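Long-range contacts in uncharacterized protein DUF849 with a TIM barrel fold (Burkholderia xenovorans LB400, PDB 3E49), which probably acts as a zinc-dependent beta-keto acid cleavage enzyme of the 3-keto-5-aminohexanoate type, built on a TIM barrel: residues 19-24 with 133-138; 112-117 with 180-185. All blocks are in the same frame, centred on the assembly; numbering follows the deposited sequence.

Contact 1 of 2, residues 19-24 with 133-138; sequences HTPSMS and HGWERE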
ATOM      1  N   HIS A  19       0.109  29.018  13.928  1.00 25.68           N
ATOM      2  CA  HIS A  19       0.769  30.171  13.383  1.00 28.26           C
ATOM      3  C   HIS A  19       0.684  31.396  14.348  1.00 30.14           C
ATOM      4  O   HIS A  19      -0.265  31.501  15.142  1.00 29.46           O
ATOM      5  CB  HIS A  19       0.189  30.530  12.016  1.00 27.26           C
ATOM      6  CG  HIS A  19       0.372  29.457  10.978  1.00 21.55           C
ATOM      7  ND1 HIS A  19      -0.647  29.024  10.159  1.00 23.33           N
ATOM      8  CD2 HIS A  19       1.452  28.707  10.655  1.00 28.84           C
ATOM      9  CE1 HIS A  19      -0.208  28.082   9.354  1.00 27.62           C
ATOM     10  NE2 HIS A  19       1.074  27.874   9.626  1.00 25.57           N
ATOM     11  N   THR A  20       1.687  32.280  14.264  1.00 29.72           N
ATOM     12  CA  THR A  20       1.718  33.522  15.045  1.00 29.26           C
ATOM     13  C   THR A  20       1.602  34.770  14.126  1.00 29.72           C
ATOM     14  O   THR A  20       1.926  34.717  12.931  1.00 29.44           O
ATOM     15  CB  THR A  20       2.888  33.535  16.005  1.00 28.33           C
ATOM     16  OG1 THR A  20       4.109  33.805  15.307  1.00 27.71           O
ATOM     17  CG2 THR A  20       2.971  32.224  16.764  1.00 27.84           C
ATOM     18  N   PRO A  21       1.046  35.887  14.650  1.00 29.91           N
ATOM     19  CA  PRO A  21       0.758  37.070  13.839  1.00 30.69           C
ATOM     20  C   PRO A  21       1.954  37.679  13.125  1.00 31.16           C
ATOM     21  O   PRO A  21       1.823  38.244  12.039  1.00 32.62           O
ATOM     22  CB  PRO A  21       0.151  38.062  14.862  1.00 32.01           C
ATOM     23  CG  PRO A  21      -0.343  37.241  15.972  1.00 31.93           C
ATOM     24  CD  PRO A  21       0.653  36.089  16.059  1.00 32.63           C
ATOM     25  N   SER A  22       3.124  37.542  13.714  1.00 32.11           N
ATOM     26  CA  SER A  22       4.341  38.054  13.088  1.00 33.55           C
ATOM     27  C   SER A  22       4.713  37.283  11.823  1.00 34.42           C
ATOM     28  O   SER A  22       5.520  37.740  11.035  1.00 37.30           O
ATOM     29  CB  SER A  22       5.491  38.018  14.090  1.00 33.90           C
ATOM     30  OG  SER A  22       5.211  38.865  15.202  1.00 33.95           O
HETATM   31  N   MSE A  23       4.143  36.099  11.641  1.00 32.09           N
HETATM   32  CA  MSE A  23       4.430  35.275  10.471  1.00 30.21           C
HETATM   33  C   MSE A  23       3.765  35.754   9.213  1.00 30.55           C
HETATM   34  O   MSE A  23       4.243  35.503   8.107  1.00 30.33           O
HETATM   35  CB  MSE A  23       3.976  33.845  10.732  1.00 29.43           C
HETATM   36  CG  MSE A  23       4.608  33.214  11.924  1.00 29.56           C
HETATM   37 SE   MSE A  23       4.223  31.330  12.062  0.75 27.34          SE
HETATM   38  CE  MSE A  23       5.132  31.065  13.542  1.00 24.81           C
ATOM     39  N   SER A  24       2.606  36.396   9.354  1.00 31.02           N
ATOM     40  CA  SER A  24       1.895  36.885   8.212  1.00 31.23           C
ATOM     41  C   SER A  24       0.955  37.956   8.645  1.00 32.90           C
ATOM     42  O   SER A  24       0.223  37.759   9.627  1.00 32.53           O
ATOM     43  CB  SER A  24       1.054  35.802   7.585  1.00 31.40           C
ATOM     44  OG  SER A  24       0.223  36.335   6.573  1.00 31.24           O
ATOM     45  N   HIS A 133       5.571  40.136  19.505  1.00 39.47           N
ATOM     46  CA  HIS A 133       5.198  39.914  20.892  1.00 39.35           C
ATOM     47  C   HIS A 133       6.010  38.810  21.460  1.00 38.35           C
ATOM     48  O   HIS A 133       6.325  37.855  20.776  1.00 38.93           O
ATOM     49  CB  HIS A 133       3.716  39.564  21.000  1.00 40.50           C
ATOM     50  CG  HIS A 133       2.829  40.524  20.286  1.00 43.59           C
ATOM     51  ND1 HIS A 133       2.239  41.600  20.914  1.00 48.41           N
ATOM     52  CD2 HIS A 133       2.437  40.580  18.990  1.00 48.22           C
ATOM     53  CE1 HIS A 133       1.523  42.277  20.032  1.00 46.77           C
ATOM     54  NE2 HIS A 133       1.624  41.680  18.859  1.00 48.43           N
ATOM     55  N   GLY A 134       6.319  38.916  22.738  1.00 36.86           N
ATOM     56  CA  GLY A 134       7.123  37.920  23.390  1.00 37.60           C
ATOM     57  C   GLY A 134       6.532  36.534  23.426  1.00 37.56           C
ATOM     58  O   GLY A 134       7.278  35.540  23.387  1.00 39.94           O
ATOM     59  N   TRP A 135       5.198  36.447  23.478  1.00 35.19           N
ATOM     60  CA  TRP A 135       4.567  35.152  23.623  1.00 32.91           C
ATOM     61  C   TRP A 135       4.842  34.255  22.415  1.00 31.20           C
ATOM     62  O   TRP A 135       4.879  33.050  22.548  1.00 30.28           O
ATOM     63  CB  TRP A 135       3.042  35.296  23.855  1.00 32.50           C
ATOM     64  CG  TRP A 135       2.267  35.728  22.660  1.00 32.95           C
ATOM     65  CD1 TRP A 135       1.883  36.983  22.338  1.00 32.66           C
ATOM     66  CD2 TRP A 135       1.790  34.882  21.611  1.00 32.19           C
ATOM     67  NE1 TRP A 135       1.211  36.985  21.150  1.00 34.61           N
ATOM     68  CE2 TRP A 135       1.147  35.704  20.679  1.00 30.05           C
ATOM     69  CE3 TRP A 135       1.858  33.500  21.373  1.00 32.19           C
ATOM     70  CZ2 TRP A 135       0.569  35.207  19.527  1.00 33.84           C
ATOM     71  CZ3 TRP A 135       1.273  32.996  20.215  1.00 32.50           C
ATOM     72  CH2 TRP A 135       0.653  33.846  19.311  1.00 30.47           C
ATOM     73  N   GLU A 136       5.076  34.866  21.263  1.00 31.96           N
ATOM     74  CA  GLU A 136       5.214  34.120  19.994  1.00 31.59           C
ATOM     75  C   GLU A 136       6.410  33.162  19.986  1.00 32.70           C
ATOM     76  O   GLU A 136       6.263  31.976  19.658  1.00 30.33           O
ATOM     77  CB  GLU A 136       5.297  35.090  18.819  1.00 30.57           C
ATOM     78  CG  GLU A 136       4.070  35.994  18.639  1.00 28.58           C
ATOM     79  CD  GLU A 136       4.191  36.884  17.422  1.00 33.29           C
ATOM     80  OE1 GLU A 136       3.972  36.402  16.278  1.00 36.42           O
ATOM     81  OE2 GLU A 136       4.481  38.101  17.583  1.00 37.00           O
ATOM     82  N   ARG A 137       7.587  33.664  20.346  1.00 34.62           N
ATOM     83  CA  ARG A 137       8.776  32.802  20.358  1.00 35.43           C
ATOM     84  C   ARG A 137       8.618  31.698  21.392  1.00 33.20           C
ATOM     85  O   ARG A 137       8.933  30.551  21.132  1.00 31.94           O
ATOM     86  CB  ARG A 137      10.062  33.607  20.597  1.00 34.99           C
ATOM     87  CG  ARG A 137      11.295  32.731  20.814  1.00 37.32           C
ATOM     88  CD  ARG A 137      12.562  33.557  20.855  1.00 39.95           C
ATOM     89  NE  ARG A 137      12.843  34.093  19.530  1.00 45.65           N
ATOM     90  CZ  ARG A 137      13.450  33.409  18.569  1.00 48.34           C
ATOM     91  NH1 ARG A 137      13.851  32.150  18.779  1.00 51.52           N
ATOM     92  NH2 ARG A 137      13.638  33.977  17.391  1.00 52.16           N
ATOM     93  N   GLU A 138       8.110  32.062  22.561  1.00 34.60           N
ATOM     94  CA  GLU A 138       7.876  31.118  23.633  1.00 35.13           C
ATOM     95  C   GLU A 138       6.886  30.012  23.186  1.00 34.05           C
ATOM     96  O   GLU A 138       7.091  28.829  23.465  1.00 33.78           O
ATOM     97  CB  GLU A 138       7.318  31.872  24.846  1.00 37.51           C
TER

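Contact 2 of 2, residues 112-117 with 180-185; sequences LNMGSM and YNLAHF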
ATOM      1  N   LEU A 112     -12.102  17.496  17.384  1.00 29.44           N
ATOM      2  CA  LEU A 112     -11.736  16.571  18.457  1.00 30.29           C
ATOM      3  C   LEU A 112     -10.452  15.861  18.013  1.00 30.46           C
ATOM      4  O   LEU A 112     -10.467  15.075  17.050  1.00 30.65           O
ATOM      5  CB  LEU A 112     -12.869  15.563  18.739  1.00 30.24           C
ATOM      6  CG  LEU A 112     -12.732  14.448  19.799  1.00 32.65           C
ATOM      7  CD1 LEU A 112     -12.088  14.887  21.064  1.00 36.45           C
ATOM      8  CD2 LEU A 112     -14.090  13.839  20.131  1.00 32.49           C
ATOM      9  N   ASN A 113      -9.348  16.200  18.658  1.00 29.48           N
ATOM     10  CA  ASN A 113      -8.062  15.588  18.376  1.00 30.30           C
ATOM     11  C   ASN A 113      -8.104  14.165  18.936  1.00 30.58           C
ATOM     12  O   ASN A 113      -8.542  13.967  20.055  1.00 31.46           O
ATOM     13  CB  ASN A 113      -6.953  16.437  18.976  1.00 31.14           C
ATOM     14  CG  ASN A 113      -5.558  15.897  18.682  1.00 34.51           C
ATOM     15  OD1 ASN A 113      -5.263  14.752  18.933  1.00 41.23           O
ATOM     16  ND2 ASN A 113      -4.688  16.763  18.216  1.00 39.76           N
HETATM   17  N   MSE A 114      -7.630  13.168  18.180  1.00 28.28           N
HETATM   18  CA  MSE A 114      -7.865  11.792  18.605  1.00 27.05           C
HETATM   19  C   MSE A 114      -6.794  11.036  19.330  1.00 28.14           C
HETATM   20  O   MSE A 114      -6.849   9.807  19.399  1.00 26.39           O
HETATM   21  CB  MSE A 114      -8.417  10.975  17.413  1.00 27.97           C
HETATM   22  CG  MSE A 114      -9.870  11.311  17.087  1.00 26.44           C
HETATM   23 SE   MSE A 114     -11.088  10.922  18.546  0.75 27.33          SE
HETATM   24  CE  MSE A 114     -10.748   9.221  18.901  1.00 20.42           C
ATOM     25  N   GLY A 115      -5.837  11.727  19.919  1.00 28.35           N
ATOM     26  CA  GLY A 115      -4.801  11.035  20.656  1.00 29.52           C
ATOM     27  C   GLY A 115      -3.754  12.021  21.122  1.00 30.46           C
ATOM     28  O   GLY A 115      -3.523  13.019  20.442  1.00 30.30           O
ATOM     29  N   SER A 116      -3.149  11.749  22.281  1.00 29.73           N
ATOM     30  CA  SER A 116      -2.096  12.594  22.828  1.00 28.57           C
ATOM     31  C   SER A 116      -0.886  12.454  21.911  1.00 27.69           C
ATOM     32  O   SER A 116      -0.619  11.390  21.369  1.00 26.45           O
ATOM     33  CB  SER A 116      -1.720  12.180  24.267  1.00 29.93           C
ATOM     34  OG  SER A 116      -2.825  12.230  25.158  1.00 28.18           O
HETATM   35  N   MSE A 117      -0.190  13.556  21.684  1.00 28.79           N
HETATM   36  CA  MSE A 117       0.944  13.556  20.776  1.00 25.90           C
HETATM   37  C   MSE A 117       1.866  14.746  20.998  1.00 26.80           C
HETATM   38  O   MSE A 117       1.454  15.742  21.571  1.00 26.83           O
HETATM   39  CB  MSE A 117       0.400  13.696  19.338  1.00 25.24           C
HETATM   40  CG  MSE A 117      -0.539  14.983  19.156  1.00 19.41           C
HETATM   41 SE   MSE A 117      -1.158  14.987  17.334  0.75 23.55          SE
HETATM   42  CE  MSE A 117       0.554  15.506  16.367  1.00 27.50           C
ATOM     43  N   TYR A 180      -7.498   4.135  14.710  1.00 21.99           N
ATOM     44  CA  TYR A 180      -7.743   3.018  15.611  1.00 22.53           C
ATOM     45  C   TYR A 180      -8.346   3.475  16.947  1.00 25.47           C
ATOM     46  O   TYR A 180      -9.223   2.801  17.513  1.00 26.92           O
ATOM     47  CB  TYR A 180      -6.484   2.232  15.814  1.00 23.98           C
ATOM     48  CG  TYR A 180      -6.195   1.247  14.712  1.00 25.46           C
ATOM     49  CD1 TYR A 180      -6.898   0.035  14.631  1.00 21.62           C
ATOM     50  CD2 TYR A 180      -5.142   1.461  13.802  1.00 25.99           C
ATOM     51  CE1 TYR A 180      -6.604  -0.902  13.645  1.00 23.15           C
ATOM     52  CE2 TYR A 180      -4.846   0.520  12.827  1.00 26.62           C
ATOM     53  CZ  TYR A 180      -5.558  -0.669  12.772  1.00 25.25           C
ATOM     54  OH  TYR A 180      -5.240  -1.579  11.802  1.00 29.77           O
ATOM     55  N   ASN A 181      -7.926   4.639  17.430  1.00 24.04           N
ATOM     56  CA  ASN A 181      -8.473   5.136  18.701  1.00 24.16           C
ATOM     57  C   ASN A 181      -9.956   5.466  18.455  1.00 23.86           C
ATOM     58  O   ASN A 181     -10.790   5.114  19.277  1.00 24.62           O
ATOM     59  CB  ASN A 181      -7.741   6.367  19.215  1.00 24.44           C
ATOM     60  CG  ASN A 181      -6.352   6.088  19.665  1.00 23.11           C
ATOM     61  OD1 ASN A 181      -5.973   4.960  19.883  1.00 24.09           O
ATOM     62  ND2 ASN A 181      -5.592   7.149  19.880  1.00 24.54           N
ATOM     63  N   LEU A 182     -10.293   6.058  17.302  1.00 24.66           N
ATOM     64  CA  LEU A 182     -11.695   6.359  16.989  1.00 24.95           C
ATOM     65  C   LEU A 182     -12.478   5.066  16.896  1.00 25.82           C
ATOM     66  O   LEU A 182     -13.605   5.005  17.390  1.00 24.06           O
ATOM     67  CB  LEU A 182     -11.846   7.160  15.689  1.00 26.24           C
ATOM     68  CG  LEU A 182     -13.229   7.561  15.173  1.00 26.58           C
ATOM     69  CD1 LEU A 182     -14.016   8.354  16.183  1.00 27.56           C
ATOM     70  CD2 LEU A 182     -13.063   8.335  13.850  1.00 25.15           C
ATOM     71  N   ALA A 183     -11.908   4.038  16.261  1.00 23.94           N
ATOM     72  CA  ALA A 183     -12.595   2.724  16.134  1.00 25.85           C
ATOM     73  C   ALA A 183     -12.958   2.153  17.521  1.00 24.90           C
ATOM     74  O   ALA A 183     -14.007   1.570  17.698  1.00 25.07           O
ATOM     75  CB  ALA A 183     -11.756   1.725  15.333  1.00 26.47           C
ATOM     76  N   HIS A 184     -12.095   2.375  18.496  1.00 25.84           N
ATOM     77  CA  HIS A 184     -12.304   1.948  19.868  1.00 26.27           C
ATOM     78  C   HIS A 184     -13.585   2.562  20.396  1.00 27.34           C
ATOM     79  O   HIS A 184     -14.430   1.853  20.948  1.00 28.68           O
ATOM     80  CB  HIS A 184     -11.117   2.368  20.724  1.00 25.83           C
ATOM     81  CG  HIS A 184     -11.282   2.137  22.198  1.00 22.42           C
ATOM     82  ND1 HIS A 184     -11.291   0.882  22.757  1.00 25.40           N
ATOM     83  CD2 HIS A 184     -11.352   3.007  23.230  1.00 26.10           C
ATOM     84  CE1 HIS A 184     -11.391   0.988  24.073  1.00 24.23           C
ATOM     85  NE2 HIS A 184     -11.427   2.270  24.386  1.00 24.04           N
ATOM     86  N   PHE A 185     -13.710   3.875  20.253  1.00 27.72           N
ATOM     87  CA  PHE A 185     -14.906   4.587  20.713  1.00 27.67           C
ATOM     88  C   PHE A 185     -16.146   4.271  19.907  1.00 30.25           C
ATOM     89  O   PHE A 185     -17.262   4.298  20.454  1.00 30.63           O
ATOM     90  CB  PHE A 185     -14.658   6.087  20.743  1.00 27.32           C
ATOM     91  CG  PHE A 185     -13.721   6.495  21.810  1.00 26.09           C
ATOM     92  CD1 PHE A 185     -14.147   6.528  23.138  1.00 32.53           C
ATOM     93  CD2 PHE A 185     -12.367   6.794  21.527  1.00 27.76           C
ATOM     94  CE1 PHE A 185     -13.257   6.874  24.149  1.00 31.87           C
ATOM     95  CE2 PHE A 185     -11.513   7.155  22.526  1.00 30.23           C
ATOM     96  CZ  PHE A 185     -11.942   7.179  23.838  1.00 30.07           C
TER

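Contact 1 of 2, residues 19-24 with 133-138
Glu136 turns CG beside its own backbone N (chi1 -61°) and runs extended from there, which carries its carboxylate to Thr20 and Ser22. Thr20 answers with OG1 set between its backbone N and carbonyl carbon (chi1 76°). Thr20 OG1 donates to Glu136 OE1 at 2.8 Å, on the anti side and 17° out of the carboxylate plane. Ser22 N reaches the same oxygen from the syn side, with Ser22 N to Glu136 OE1 at 2.9 Å. The other oxygen, Glu136 OE2, accepts from Ser22 OG at 2.6 Å, again on the syn side. His133 N donates to the anti lone pair of Glu136 OE2 at 3.0 Å. Ser22 OG also bonds Ala132 N, so it links the carboxylate to the residue before His133. An apolar patch adjoins the polar group. Glu136 CG lies over the centre of one face of the Trp135 ring. Pro21 CD meets Trp135 CZ2 at 3.6 Å, and Thr20 CG2 lies 3.8 Å from Trp135 CH2. The indole N-H, Trp135 NE1, bonds Asp58 O. Each carboxylate oxygen thus accepts two bonds. This fixes the rotation of the carboxylate, probably stabilises its negative charge, and pins the loop after strand 10-13 to helix 134-141.

Contact 2 of 2, residues 112-117 with 180-185
Met114 and Gly115 bring the end of strand 109-113 against Asn181, Leu182 and Phe185 of helix 176-187. The strand leads in with Leu112, whose side chain packs on helix 152-163, and with Asn113. Asn113 OD1 accepts from Gly115 N at 3.2 Å, which makes an Asx turn where the chain leaves the strand. Met114, a selenomethionine, carries most of the contact. Its chain is bent at both chi2 (-62°) and chi3 (-54°), which curls the terminal methyl onto the helix. CE of Met114 lies 3.6 Å from Leu182 CA, close to the helix backbone. Met114 CE also lies 4.0 Å from Leu182 CB and 3.9 Å from Phe185 CD2, meeting that ring obliquely. Phe171 of the adjoining strand touches both Met114 and Leu182. Met114 O accepts from Asn181 ND2 at 3.0 Å. This bond is nearly straight (N-H...O 173°) and lies in the planes of both the carbonyl and the amide. Gly115 follows, its CA 4.0 Å from Asn181 ND2. Ser116 OG hydrogen-bonds Asn150 N and Asn118 OD1 of the second subunit, and Asn181 packs on Gly205 of that subunit. The backbone of Met114 also bonds Glu172 of the neighbouring strand. Its buried carbonyl is satisfied by a side-chain amide from the helix, and its methyl packs at the apolar strand-helix junction, close to the subunit interface.

In the fold
From the N terminus the chain leaves strand 10-13 and enters the loop with residues 19-24. It passes through strands 48-54, 82-85 and 109-113 before residues 133-138 return to that loop, so contact 1 closes 108 residues. Residues 112-117 fall within this span. Their partner, 180-185, comes after it, on the helix that follows strand 168-173, so contact 2 closes 62 residues and the two contacts cross. Their centres are 29 Å apart, and they do not touch. Contact 1 joins the first barrel loop to helix 134-141. Contact 2 joins the end of one barrel strand to the helix after its neighbouring strand.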